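Local coordinates for protein F420-H2 Dependent Reductase A (Mycobacterium smegmatis str. MC2 155, PDB 3H96) that probably uses reduced coenzyme F420 to reduce quinones, and belongs to the mycobacterial F420H2-dependent reductases that catalyse aflatoxin degradation, at residues L34-G39 with T86-V91; G60-F65 with L138-T143; F65-G70 with P120-Y125; A76-L81 with T134-A139. All coordinates share one frame; numbering follows the deposited sequence.

Interaction 1: residues L34-G39 with T86-V91; sequences LVHHVG and TAQVEV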
loop_
_atom_site.group_PDB
_atom_site.type_symbol
_atom_site.label_atom_id
_atom_site.label_comp_id
_atom_site.label_asym_id
_atom_site.label_seq_id
_atom_site.Cartn_x
_atom_site.Cartn_y
_atom_site.Cartn_z
ATOM N N LEU A 34 3.518 -7.210 -0.558
ATOM C CA LEU A 34 2.744 -7.754 -1.673
ATOM C C LEU A 34 1.330 -7.975 -1.162
ATOM O O LEU A 34 1.096 -8.792 -0.225
ATOM C CB LEU A 34 3.301 -9.107 -2.120
ATOM C CG LEU A 34 4.796 -9.241 -2.513
ATOM C CD1 LEU A 34 5.129 -10.672 -3.223
ATOM C CD2 LEU A 34 5.255 -8.134 -3.390
ATOM N N VAL A 35 0.411 -7.228 -1.760
ATOM C CA VAL A 35 -0.991 -7.223 -1.318
ATOM C C VAL A 35 -1.755 -8.138 -2.243
ATOM O O VAL A 35 -1.778 -7.927 -3.488
ATOM C CB VAL A 35 -1.571 -5.806 -1.366
ATOM C CG1 VAL A 35 -3.101 -5.823 -1.052
ATOM C CG2 VAL A 35 -0.680 -4.807 -0.470
ATOM N N HIS A 36 -2.384 -9.164 -1.680
ATOM C CA HIS A 36 -3.251 -10.037 -2.497
ATOM C C HIS A 36 -4.646 -9.470 -2.357
ATOM O O HIS A 36 -5.148 -9.342 -1.222
ATOM C CB HIS A 36 -3.290 -11.501 -1.975
ATOM C CG HIS A 36 -2.018 -12.258 -2.152
ATOM N ND1 HIS A 36 -0.833 -11.869 -1.567
ATOM C CD2 HIS A 36 -1.755 -13.415 -2.804
ATOM C CE1 HIS A 36 0.118 -12.730 -1.875
ATOM N NE2 HIS A 36 -0.425 -13.693 -2.607
ATOM N N HIS A 37 -5.281 -9.162 -3.486
ATOM C CA HIS A 37 -6.595 -8.574 -3.486
ATOM C C HIS A 37 -7.431 -9.251 -4.570
ATOM O O HIS A 37 -6.905 -10.038 -5.414
ATOM C CB HIS A 37 -6.560 -7.019 -3.653
ATOM C CG HIS A 37 -5.740 -6.547 -4.815
ATOM N ND1 HIS A 37 -6.307 -6.006 -5.954
ATOM C CD2 HIS A 37 -4.399 -6.561 -5.032
ATOM C CE1 HIS A 37 -5.353 -5.731 -6.829
ATOM N NE2 HIS A 37 -4.181 -6.030 -6.279
ATOM N N VAL A 38 -8.726 -8.939 -4.554
ATOM C CA VAL A 38 -9.615 -9.551 -5.507
ATOM C C VAL A 38 -10.529 -8.488 -6.077
ATOM O O VAL A 38 -11.079 -7.659 -5.342
ATOM C CB VAL A 38 -10.420 -10.713 -4.850
ATOM C CG1 VAL A 38 -11.719 -10.209 -4.247
ATOM C CG2 VAL A 38 -10.719 -11.825 -5.870
ATOM N N GLY A 39 -10.675 -8.509 -7.401
ATOM C CA GLY A 39 -11.431 -7.452 -8.106
ATOM C C GLY A 39 -12.872 -7.398 -7.635
ATOM O O GLY A 39 -13.568 -8.413 -7.686
ATOM N N THR A 86 -10.903 -7.490 4.144
ATOM C CA THR A 86 -9.807 -8.333 4.581
ATOM C C THR A 86 -8.996 -8.732 3.349
ATOM O O THR A 86 -9.511 -8.686 2.245
ATOM C CB THR A 86 -10.260 -9.663 5.275
ATOM O OG1 THR A 86 -11.076 -10.410 4.377
ATOM C CG2 THR A 86 -11.026 -9.427 6.565
ATOM N N ALA A 87 -7.750 -9.152 3.577
ATOM C CA ALA A 87 -6.800 -9.481 2.526
ATOM C C ALA A 87 -5.713 -10.406 3.089
ATOM O O ALA A 87 -5.727 -10.723 4.280
ATOM C CB ALA A 87 -6.133 -8.182 1.923
ATOM N N GLN A 88 -4.817 -10.812 2.232
ATOM C CA GLN A 88 -3.630 -11.524 2.583
ATOM C C GLN A 88 -2.474 -10.684 2.069
ATOM O O GLN A 88 -2.555 -10.169 0.979
ATOM C CB GLN A 88 -3.620 -12.846 1.883
ATOM C CG GLN A 88 -2.724 -13.859 2.381
ATOM C CD GLN A 88 -2.692 -15.075 1.490
ATOM O OE1 GLN A 88 -1.847 -15.820 1.571
ATOM N NE2 GLN A 88 -3.661 -15.218 0.601
ATOM N N VAL A 89 -1.410 -10.612 2.841
ATOM C CA VAL A 89 -0.208 -9.905 2.406
ATOM C C VAL A 89 1.080 -10.731 2.652
ATOM O O VAL A 89 1.115 -11.576 3.559
ATOM C CB VAL A 89 -0.016 -8.547 3.218
ATOM C CG1 VAL A 89 -1.190 -7.547 2.956
ATOM C CG2 VAL A 89 0.125 -8.799 4.712
ATOM N N GLU A 90 2.129 -10.430 1.893
ATOM C CA GLU A 90 3.459 -10.876 2.232
ATOM C C GLU A 90 4.267 -9.658 2.690
ATOM O O GLU A 90 4.334 -8.658 2.015
ATOM C CB GLU A 90 4.115 -11.604 1.067
ATOM C CG GLU A 90 3.189 -12.685 0.496
ATOM C CD GLU A 90 3.650 -13.239 -0.849
ATOM O OE1 GLU A 90 4.817 -13.672 -0.952
ATOM O OE2 GLU A 90 2.815 -13.277 -1.793
ATOM N N VAL A 91 4.856 -9.761 3.872
ATOM C CA VAL A 91 5.686 -8.701 4.457
ATOM C C VAL A 91 6.897 -9.463 5.008
ATOM O O VAL A 91 6.727 -10.430 5.725
ATOM C CB VAL A 91 4.944 -7.932 5.605
ATOM C CG1 VAL A 91 5.857 -6.815 6.153
ATOM C CG2 VAL A 91 3.617 -7.323 5.096
#

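Interaction 2: residues G60-F65 with L138-T143; sequences GTIYVF and LALTRT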
loop_
_atom_site.group_PDB
_atom_site.type_symbol
_atom_site.label_atom_id
_atom_site.label_comp_id
_atom_site.label_asym_id
_atom_site.label_seq_id
_atom_site.Cartn_x
_atom_site.Cartn_y
_atom_site.Cartn_z
ATOM N N GLY A 60 2.167 -5.069 14.262
ATOM C CA GLY A 60 1.173 -5.838 13.474
ATOM C C GLY A 60 0.291 -5.003 12.536
ATOM O O GLY A 60 -0.328 -5.583 11.628
ATOM N N THR A 61 0.310 -3.673 12.663
ATOM C CA THR A 61 -0.427 -2.758 11.689
ATOM C C THR A 61 0.531 -2.082 10.710
ATOM O O THR A 61 1.561 -1.618 11.141
ATOM C CB THR A 61 -1.293 -1.704 12.457
ATOM O OG1 THR A 61 -2.300 -2.404 13.181
ATOM C CG2 THR A 61 -2.052 -0.734 11.515
ATOM N N ILE A 62 0.220 -2.053 9.391
ATOM C CA ILE A 62 1.035 -1.309 8.414
ATOM C C ILE A 62 0.046 -0.408 7.691
ATOM O O ILE A 62 -1.157 -0.683 7.670
ATOM C CB ILE A 62 1.858 -2.239 7.429
ATOM C CG1 ILE A 62 0.958 -3.122 6.545
ATOM C CG2 ILE A 62 2.891 -3.146 8.254
ATOM C CD1 ILE A 62 1.726 -3.873 5.357
ATOM N N TYR A 63 0.550 0.673 7.114
ATOM C CA TYR A 63 -0.253 1.612 6.343
ATOM C C TYR A 63 0.149 1.566 4.898
ATOM O O TYR A 63 1.346 1.577 4.618
ATOM C CB TYR A 63 0.004 3.030 6.881
ATOM C CG TYR A 63 -0.477 3.178 8.262
ATOM C CD1 TYR A 63 -1.840 3.097 8.536
ATOM C CD2 TYR A 63 0.412 3.364 9.323
ATOM C CE1 TYR A 63 -2.315 3.249 9.833
ATOM C CE2 TYR A 63 -0.050 3.488 10.602
ATOM C CZ TYR A 63 -1.408 3.431 10.851
ATOM O OH TYR A 63 -1.886 3.607 12.137
ATOM N N VAL A 64 -0.831 1.476 3.965
ATOM C CA VAL A 64 -0.486 1.567 2.543
ATOM C C VAL A 64 -1.161 2.814 1.959
ATOM O O VAL A 64 -2.091 3.360 2.565
ATOM C CB VAL A 64 -0.841 0.309 1.741
ATOM C CG1 VAL A 64 0.008 -0.955 2.274
ATOM C CG2 VAL A 64 -2.274 -0.058 1.979
ATOM N N PHE A 65 -0.692 3.249 0.789
ATOM C CA PHE A 65 -1.057 4.584 0.286
ATOM C C PHE A 65 -1.569 4.355 -1.056
ATOM O O PHE A 65 -0.805 3.872 -1.931
ATOM C CB PHE A 65 0.225 5.480 0.216
ATOM C CG PHE A 65 0.832 5.695 1.569
ATOM C CD1 PHE A 65 0.354 6.747 2.429
ATOM C CD2 PHE A 65 1.727 4.767 2.085
ATOM C CE1 PHE A 65 0.820 6.872 3.714
ATOM C CE2 PHE A 65 2.213 4.909 3.410
ATOM C CZ PHE A 65 1.775 5.948 4.207
ATOM N N LEU A 138 -4.778 3.279 3.839
ATOM C CA LEU A 138 -5.421 2.157 4.478
ATOM C C LEU A 138 -4.483 1.545 5.550
ATOM O O LEU A 138 -3.271 1.478 5.342
ATOM C CB LEU A 138 -5.724 1.060 3.435
ATOM C CG LEU A 138 -6.607 1.422 2.244
ATOM C CD1 LEU A 138 -6.813 0.142 1.431
ATOM C CD2 LEU A 138 -7.979 1.876 2.709
ATOM N N ALA A 139 -5.086 1.077 6.643
ATOM C CA ALA A 139 -4.432 0.329 7.676
ATOM C C ALA A 139 -4.678 -1.182 7.456
ATOM O O ALA A 139 -5.829 -1.648 7.432
ATOM C CB ALA A 139 -4.956 0.787 9.040
ATOM N N LEU A 140 -3.595 -1.946 7.307
ATOM C CA LEU A 140 -3.644 -3.372 7.195
ATOM C C LEU A 140 -3.202 -4.004 8.530
ATOM O O LEU A 140 -2.027 -3.959 8.912
ATOM C CB LEU A 140 -2.786 -3.795 6.004
ATOM C CG LEU A 140 -3.078 -2.988 4.732
ATOM C CD1 LEU A 140 -2.164 -3.513 3.567
ATOM C CD2 LEU A 140 -4.629 -3.118 4.323
ATOM N N THR A 141 -4.153 -4.609 9.241
ATOM C CA THR A 141 -3.884 -5.073 10.591
ATOM C C THR A 141 -3.852 -6.599 10.642
ATOM O O THR A 141 -4.849 -7.244 10.291
ATOM C CB THR A 141 -4.940 -4.611 11.566
ATOM O OG1 THR A 141 -5.039 -3.190 11.505
ATOM C CG2 THR A 141 -4.545 -5.053 12.972
ATOM N N ARG A 142 -2.723 -7.133 11.115
ATOM C CA ARG A 142 -2.527 -8.568 11.152
ATOM C C ARG A 142 -3.596 -9.245 11.991
ATOM O O ARG A 142 -3.877 -8.854 13.099
ATOM C CB ARG A 142 -1.142 -8.952 11.685
ATOM C CG ARG A 142 -0.845 -10.461 11.512
ATOM C CD ARG A 142 0.602 -10.720 11.884
ATOM N NE ARG A 142 0.927 -12.089 11.592
ATOM C CZ ARG A 142 2.135 -12.507 11.298
ATOM N NH1 ARG A 142 3.171 -11.669 11.319
ATOM N NH2 ARG A 142 2.301 -13.783 11.051
ATOM N N THR A 143 -4.241 -10.251 11.452
ATOM C CA THR A 143 -5.050 -11.188 12.199
ATOM C C THR A 143 -4.489 -12.584 12.006
ATOM O O THR A 143 -3.660 -12.837 11.148
ATOM C CB THR A 143 -6.479 -11.262 11.728
ATOM O OG1 THR A 143 -6.501 -11.640 10.355
ATOM C CG2 THR A 143 -7.199 -10.019 11.916
HETATM O O HOH W 1 0.074 -5.748 8.965
#

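Interaction 3: residues F65-G70 with P120-Y125; sequences FASKAG and PGFADY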
loop_
_atom_site.group_PDB
_atom_site.type_symbol
_atom_site.label_atom_id
_atom_site.label_comp_id
_atom_site.label_asym_id
_atom_site.label_seq_id
_atom_site.Cartn_x
_atom_site.Cartn_y
_atom_site.Cartn_z
ATOM N N PHE A 65 -0.692 3.249 0.789
ATOM C CA PHE A 65 -1.057 4.584 0.286
ATOM C C PHE A 65 -1.569 4.355 -1.056
ATOM O O PHE A 65 -0.805 3.872 -1.931
ATOM C CB PHE A 65 0.225 5.480 0.216
ATOM C CG PHE A 65 0.832 5.695 1.569
ATOM C CD1 PHE A 65 0.354 6.747 2.429
ATOM C CD2 PHE A 65 1.727 4.767 2.085
ATOM C CE1 PHE A 65 0.820 6.872 3.714
ATOM C CE2 PHE A 65 2.213 4.909 3.410
ATOM C CZ PHE A 65 1.775 5.948 4.207
ATOM N N ALA A 66 -2.820 4.717 -1.298
ATOM C CA ALA A 66 -3.395 4.489 -2.641
ATOM C C ALA A 66 -3.028 5.603 -3.627
ATOM O O ALA A 66 -3.910 6.282 -4.176
ATOM C CB ALA A 66 -4.931 4.286 -2.534
ATOM N N SER A 67 -1.733 5.813 -3.809
ATOM C CA SER A 67 -1.187 6.996 -4.461
ATOM C C SER A 67 -1.243 6.943 -5.998
ATOM O O SER A 67 -1.505 7.959 -6.669
ATOM C CB SER A 67 0.273 7.145 -3.993
ATOM O OG SER A 67 0.976 5.920 -4.121
ATOM N N LYS A 68 -1.030 5.760 -6.553
ATOM C CA LYS A 68 -1.051 5.581 -8.015
ATOM C C LYS A 68 -0.255 6.703 -8.734
ATOM O O LYS A 68 -0.720 7.293 -9.712
ATOM C CB LYS A 68 -2.498 5.491 -8.552
ATOM C CG LYS A 68 -2.538 4.993 -9.989
ATOM C CD LYS A 68 -3.823 4.278 -10.282
ATOM C CE LYS A 68 -4.776 5.091 -11.068
ATOM N NZ LYS A 68 -4.654 4.754 -12.508
ATOM N N ALA A 69 0.908 7.015 -8.170
ATOM C CA ALA A 69 1.829 8.032 -8.696
ATOM C C ALA A 69 1.124 9.365 -8.952
ATOM O O ALA A 69 1.471 10.092 -9.906
ATOM C CB ALA A 69 2.499 7.507 -10.033
ATOM N N GLY A 70 0.123 9.689 -8.143
ATOM C CA GLY A 70 -0.468 11.034 -8.248
ATOM C C GLY A 70 -1.358 11.161 -9.497
ATOM O O GLY A 70 -1.647 12.266 -9.956
ATOM N N PRO A 120 9.869 12.104 -0.265
ATOM C CA PRO A 120 9.120 13.325 -0.598
ATOM C C PRO A 120 8.448 13.304 -1.973
ATOM O O PRO A 120 7.622 14.178 -2.267
ATOM C CB PRO A 120 10.172 14.427 -0.493
ATOM C CG PRO A 120 11.167 13.906 0.504
ATOM C CD PRO A 120 11.228 12.383 0.242
ATOM N N GLY A 121 8.748 12.309 -2.815
ATOM C CA GLY A 121 7.876 12.040 -3.983
ATOM C C GLY A 121 6.369 11.955 -3.604
ATOM O O GLY A 121 5.453 12.350 -4.417
ATOM N N PHE A 122 6.099 11.448 -2.395
ATOM C CA PHE A 122 4.705 11.378 -1.931
ATOM C C PHE A 122 4.068 12.788 -1.795
ATOM O O PHE A 122 2.852 12.923 -2.021
ATOM C CB PHE A 122 4.551 10.540 -0.684
ATOM C CG PHE A 122 4.565 9.035 -0.984
ATOM C CD1 PHE A 122 3.371 8.330 -1.144
ATOM C CD2 PHE A 122 5.777 8.356 -1.154
ATOM C CE1 PHE A 122 3.379 6.953 -1.477
ATOM C CE2 PHE A 122 5.781 6.989 -1.509
ATOM C CZ PHE A 122 4.586 6.307 -1.643
ATOM N N ALA A 123 4.879 13.803 -1.459
ATOM C CA ALA A 123 4.360 15.166 -1.388
ATOM C C ALA A 123 4.034 15.666 -2.794
ATOM O O ALA A 123 3.070 16.389 -2.993
ATOM C CB ALA A 123 5.350 16.165 -0.653
ATOM N N ASP A 124 4.806 15.242 -3.783
ATOM C CA ASP A 124 4.466 15.619 -5.161
ATOM C C ASP A 124 3.154 14.955 -5.571
ATOM O O ASP A 124 2.307 15.590 -6.214
ATOM C CB ASP A 124 5.620 15.275 -6.121
ATOM C CG ASP A 124 5.333 15.709 -7.591
ATOM O OD1 ASP A 124 5.239 16.929 -7.856
ATOM O OD2 ASP A 124 5.156 14.827 -8.479
ATOM N N TYR A 125 2.913 13.690 -5.169
ATOM C CA TYR A 125 1.648 13.055 -5.588
ATOM C C TYR A 125 0.481 13.863 -5.061
ATOM O O TYR A 125 -0.531 14.019 -5.737
ATOM C CB TYR A 125 1.498 11.616 -5.104
ATOM C CG TYR A 125 2.631 10.710 -5.520
ATOM C CD1 TYR A 125 3.343 10.912 -6.719
ATOM C CD2 TYR A 125 2.965 9.630 -4.731
ATOM C CE1 TYR A 125 4.384 10.046 -7.088
ATOM C CE2 TYR A 125 3.952 8.802 -5.068
ATOM C CZ TYR A 125 4.656 8.984 -6.245
ATOM O OH TYR A 125 5.671 8.097 -6.509
#

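Interaction 4: residues A76-L81 with T134-A139; sequences AWYYNL and TIPVLA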
loop_
_atom_site.group_PDB
_atom_site.type_symbol
_atom_site.label_atom_id
_atom_site.label_comp_id
_atom_site.label_asym_id
_atom_site.label_seq_id
_atom_site.Cartn_x
_atom_site.Cartn_y
_atom_site.Cartn_z
ATOM N N ALA A 76 -7.245 0.402 -8.599
ATOM C CA ALA A 76 -8.232 -0.605 -8.434
ATOM C C ALA A 76 -8.028 -1.323 -7.099
ATOM O O ALA A 76 -9.014 -1.657 -6.449
ATOM C CB ALA A 76 -8.225 -1.673 -9.612
ATOM N N TRP A 77 -6.788 -1.602 -6.692
ATOM C CA TRP A 77 -6.614 -2.342 -5.409
ATOM C C TRP A 77 -7.285 -1.689 -4.159
ATOM O O TRP A 77 -7.767 -2.362 -3.240
ATOM C CB TRP A 77 -5.159 -2.691 -5.158
ATOM C CG TRP A 77 -4.217 -1.539 -4.934
ATOM C CD1 TRP A 77 -3.347 -0.991 -5.873
ATOM C CD2 TRP A 77 -4.027 -0.805 -3.729
ATOM N NE1 TRP A 77 -2.620 0.043 -5.281
ATOM C CE2 TRP A 77 -3.039 0.178 -3.983
ATOM C CE3 TRP A 77 -4.602 -0.869 -2.449
ATOM C CZ2 TRP A 77 -2.587 1.035 -3.008
ATOM C CZ3 TRP A 77 -4.190 0.014 -1.499
ATOM C CH2 TRP A 77 -3.169 0.955 -1.766
ATOM N N TYR A 78 -7.370 -0.361 -4.171
ATOM C CA TYR A 78 -7.958 0.405 -3.093
ATOM C C TYR A 78 -9.408 -0.038 -2.904
ATOM O O TYR A 78 -9.783 -0.432 -1.797
ATOM C CB TYR A 78 -7.827 1.920 -3.360
ATOM C CG TYR A 78 -8.793 2.741 -2.516
ATOM C CD1 TYR A 78 -8.590 2.910 -1.151
ATOM C CD2 TYR A 78 -9.940 3.322 -3.090
ATOM C CE1 TYR A 78 -9.521 3.586 -0.370
ATOM C CE2 TYR A 78 -10.883 4.020 -2.301
ATOM C CZ TYR A 78 -10.652 4.150 -0.959
ATOM O OH TYR A 78 -11.530 4.837 -0.174
ATOM N N TYR A 79 -10.207 -0.041 -3.992
ATOM C CA TYR A 79 -11.625 -0.411 -3.939
ATOM C C TYR A 79 -11.722 -1.887 -3.618
ATOM O O TYR A 79 -12.673 -2.327 -2.956
ATOM C CB TYR A 79 -12.300 -0.135 -5.306
ATOM C CG TYR A 79 -12.337 1.338 -5.566
ATOM C CD1 TYR A 79 -13.212 2.174 -4.835
ATOM C CD2 TYR A 79 -11.483 1.905 -6.457
ATOM C CE1 TYR A 79 -13.232 3.536 -5.050
ATOM C CE2 TYR A 79 -11.482 3.237 -6.690
ATOM C CZ TYR A 79 -12.360 4.052 -6.000
ATOM O OH TYR A 79 -12.324 5.391 -6.181
ATOM N N ASN A 80 -10.792 -2.677 -4.167
ATOM C CA ASN A 80 -10.826 -4.132 -3.910
ATOM C C ASN A 80 -10.677 -4.417 -2.415
ATOM O O ASN A 80 -11.436 -5.214 -1.835
ATOM C CB ASN A 80 -9.689 -4.785 -4.669
ATOM C CG ASN A 80 -9.941 -4.797 -6.195
ATOM O OD1 ASN A 80 -10.986 -4.390 -6.660
ATOM N ND2 ASN A 80 -8.960 -5.218 -6.950
ATOM N N LEU A 81 -9.691 -3.770 -1.782
ATOM C CA LEU A 81 -9.464 -3.992 -0.341
ATOM C C LEU A 81 -10.609 -3.501 0.561
ATOM O O LEU A 81 -11.076 -4.261 1.414
ATOM C CB LEU A 81 -8.129 -3.395 0.098
ATOM C CG LEU A 81 -6.844 -4.044 -0.461
ATOM C CD1 LEU A 81 -5.591 -3.417 0.232
ATOM C CD2 LEU A 81 -6.927 -5.531 -0.124
ATOM N N THR A 134 -8.284 13.096 -2.600
ATOM C CA THR A 134 -7.409 12.911 -1.433
ATOM C C THR A 134 -6.924 11.475 -1.507
ATOM O O THR A 134 -7.748 10.550 -1.680
ATOM C CB THR A 134 -8.231 13.065 -0.168
ATOM O OG1 THR A 134 -8.569 14.453 -0.068
ATOM C CG2 THR A 134 -7.409 12.672 1.157
ATOM N N ILE A 135 -5.597 11.294 -1.431
ATOM C CA ILE A 135 -4.917 9.966 -1.583
ATOM C C ILE A 135 -5.293 9.139 -0.368
ATOM O O ILE A 135 -5.003 9.549 0.788
ATOM C CB ILE A 135 -3.388 10.160 -1.810
ATOM C CG1 ILE A 135 -3.217 10.730 -3.235
ATOM C CG2 ILE A 135 -2.596 8.836 -1.808
ATOM C CD1 ILE A 135 -1.775 11.228 -3.525
ATOM N N PRO A 136 -5.977 7.996 -0.619
ATOM C CA PRO A 136 -6.392 7.222 0.540
ATOM C C PRO A 136 -5.233 6.566 1.282
ATOM O O PRO A 136 -4.213 6.124 0.678
ATOM C CB PRO A 136 -7.343 6.162 -0.031
ATOM C CG PRO A 136 -7.873 6.791 -1.388
ATOM C CD PRO A 136 -6.703 7.639 -1.864
ATOM N N VAL A 137 -5.361 6.525 2.604
ATOM C CA VAL A 137 -4.446 5.668 3.381
ATOM C C VAL A 137 -5.244 4.524 4.003
ATOM O O VAL A 137 -6.264 4.770 4.655
ATOM C CB VAL A 137 -3.734 6.531 4.459
ATOM C CG1 VAL A 137 -2.839 5.695 5.437
ATOM C CG2 VAL A 137 -2.866 7.546 3.769
ATOM N N LEU A 138 -4.778 3.279 3.839
ATOM C CA LEU A 138 -5.421 2.157 4.478
ATOM C C LEU A 138 -4.483 1.545 5.550
ATOM O O LEU A 138 -3.271 1.478 5.342
ATOM C CB LEU A 138 -5.724 1.060 3.435
ATOM C CG LEU A 138 -6.607 1.422 2.244
ATOM C CD1 LEU A 138 -6.813 0.142 1.431
ATOM C CD2 LEU A 138 -7.979 1.876 2.709
ATOM N N ALA A 139 -5.086 1.077 6.643
ATOM C CA ALA A 139 -4.432 0.329 7.676
ATOM C C ALA A 139 -4.678 -1.182 7.456
ATOM O O ALA A 139 -5.829 -1.648 7.432
ATOM C CB ALA A 139 -4.956 0.787 9.040
#

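Interaction 1: residues L34-G39 with T86-V91
Leu34 and Glu90 both turn CG to the side of their own backbone N, opposite the carbonyl carbon (chi1 -55° and -50°), and their side chains meet on one face of two adjacent strands. CB of Leu34 lies 4.1 Å from CB of Glu90, and farther out Leu34 CD1 runs against the carboxylate, 3.8 Å from Glu90 OE2. That carboxylate is held from outside the pair: OE2 forms a salt bridge with Arg17 of helix 8-18, whose residues also cover Leu34. The buried acid is thus paired with a charge while a leucine methyl packs beside it. His36 and Gln88 extend the same face, CB to CB at 4.1 Å.

The backbones run antiparallel (161°). Leu34 and Glu90 form a hydrogen-bonded pair, with Glu90 N to Leu34 O at 2.9 Å and Leu34 N to Glu90 O at 3.1 Å. Two residues along, His36 N donates to Gln88 O over 2.8 Å. Between them the non-hydrogen-bonded pair Val35 and Val89 turns to the other face, where Val35 CG2 comes within 4.4 Å of Val89 CG1 and Leu81 of helix 76-84 packs on Val35. Such alternation is that of an antiparallel sheet, here consistent with the PNPOX-like split barrel of FMN-binding proteins.

Interaction 2: residues G60-F65 with L138-T143
Ile62 and Leu140 form a hydrogen-bonded pair in the antiparallel ladder joining strands 61-65 and 137-142, neighbours in a sheet consistent with the PNPOX-like split barrel. Backbone bonds run the length of the ladder: Ile62 and Leu140 exchange two, Leu140 N reaching Ile62 O at 2.8 Å, Val64 and Leu138 exchange two more, and Arg142 N closes the far end on Gly60 O at 2.9 Å.

The apolar contacts divide by face. On one, Val64 meets Leu140 at about a right angle, CG1 to CD1 3.6 Å, while Val64 CG2 lies over Leu138 CB. Ile62 puts CG1 between its backbone N and carbonyl carbon (chi1 63°), which brings that atom to 3.8 Å from Leu140 CB. On the other face the Tyr63 ring leans on its partner Ala139, CE1 to CB 3.7 Å.

Polar side chains gather toward the Gly60 end. Thr61 OG1 and Thr141 OG1 are 3.3 Å apart, at best a weak bond; the firmer partner of the Thr61 hydroxyl is Asp58. The guanidinium of Arg142 leads away to a salt bridge with Glu94. One water donates to both backbone carbonyls at this end, 2.7 Å from Gly60 O and 2.8 Å from Leu140 O.

Interaction 3: residues F65-G70 with P120-Y125
Tyr125 presents one face of its ring to Ala69, whose CA stands 3.8 Å from the ring centroid and only 18° off the ring normal, a CH-pi contact. The opposite face of the same ring is covered from within the helix by Gly121 O, 3.3 Å above the plane and over its centre, so the phenol is sandwiched between the 65-70 loop and its own helical turn. Along the ring Gly70 N approaches CD1, and on the other flank Ser67 CB comes to 3.7 Å from Tyr125 CD2.

Phe122, about one helical turn back, packs on this ring: Tyr125 CE2 lies over the centre of the Phe122 face, 3.9 Å above it. From there Phe122 points CE1 into the start of the loop, 3.9 Å from Phe65 CB and 3.7 Å from Ser67 OG. The two phenylalanine rings themselves are oblique, their planes 64° apart and their centroids separated by 5.7 Å.

Hydrogen bonds hold the loop in shape. Ala66 is the centre of an inverse gamma turn, and Gly70 N bonds to Ser67 O. The side chain of Arg133 donates from its guanidinium to both Ala66 O and Ser67 O, tying down the chain next to the aromatic cluster. The whole is aromatic packing of a loop on a helix: the connection leaving strand 61-65 of the sheet is laid against helix 121-128.

Interaction 4: residues A76-L81 with T134-A139
Tyr78 lays one face of its ring on Pro136, where helix 76-84 packs over the sheet of what is probably a PNPOX-like split barrel, just before strand 137-142. Pro136 CG stands 3.8 Å from the ring centroid and 15° off the normal, a CH-pi contact offset toward the rim. Close by, Pro136 CB presses on Tyr78 CE1 at 3.4 Å, making this the tight point of the interface. The ring gets there because CG of Tyr78 is turned opposite the backbone N (chi1 162°), which carries the side chain out from the helix so that its face, not its end, meets the proline.

Leu138 packs beside it, its two methyls divided between neighbours. CD2 meets the edge of the Tyr78 ring, 3.8 Å from CE1. CD1 sits at the edge of the Trp77 indole, 3.9 Å from CZ3, and is also 3.9 Å from Leu81 CD1. A single leucine thus touches three residues of the helix, at positions i, i+1 and i+4.

Farther out, the components are held by polar links. The hydroxyl of Tyr78 hydrogen-bonds Glu102 of strand 94-103, which fixes the far end of the ring. Pro136 is held through the backbone bond it makes with Ala66, and Trp77 and Leu81 are tied by the helical bond from Leu81 N to Trp77 O, 2.8 Å long. Helix 76-81 and strand 137-139 run at 40° to each other. Within the helix, Tyr78 CD2 lies 3.6 Å above the plane of the Tyr79 ring, over its centre.

In the fold
Interactions 1 and 2 are strand ladders in the same sheet, and their apolar faces meet where Val89 touches Leu140 and Val91 touches Ile62. Interaction 4 lays helix 76-84 across that sheet: it shares Leu138 with interaction 2, while Leu81 reaches Ala87 and Asn80 reaches His37 of interaction 1. Interactions 2 and 4 are buried; interactions 1 and 3 are partly so. The ladders depend on backbone hydrogen bonds, with one buried acid, Glu90, in interaction 1 and the threonines and Arg142 toward one end of interaction 2, whereas interactions 3 and 4 rest on aromatic and CH-pi packing. Interaction 3 shares Phe65 with interaction 2 and meets interaction 4 through the Ala66 to Pro136 backbone bond, without touching interaction 1.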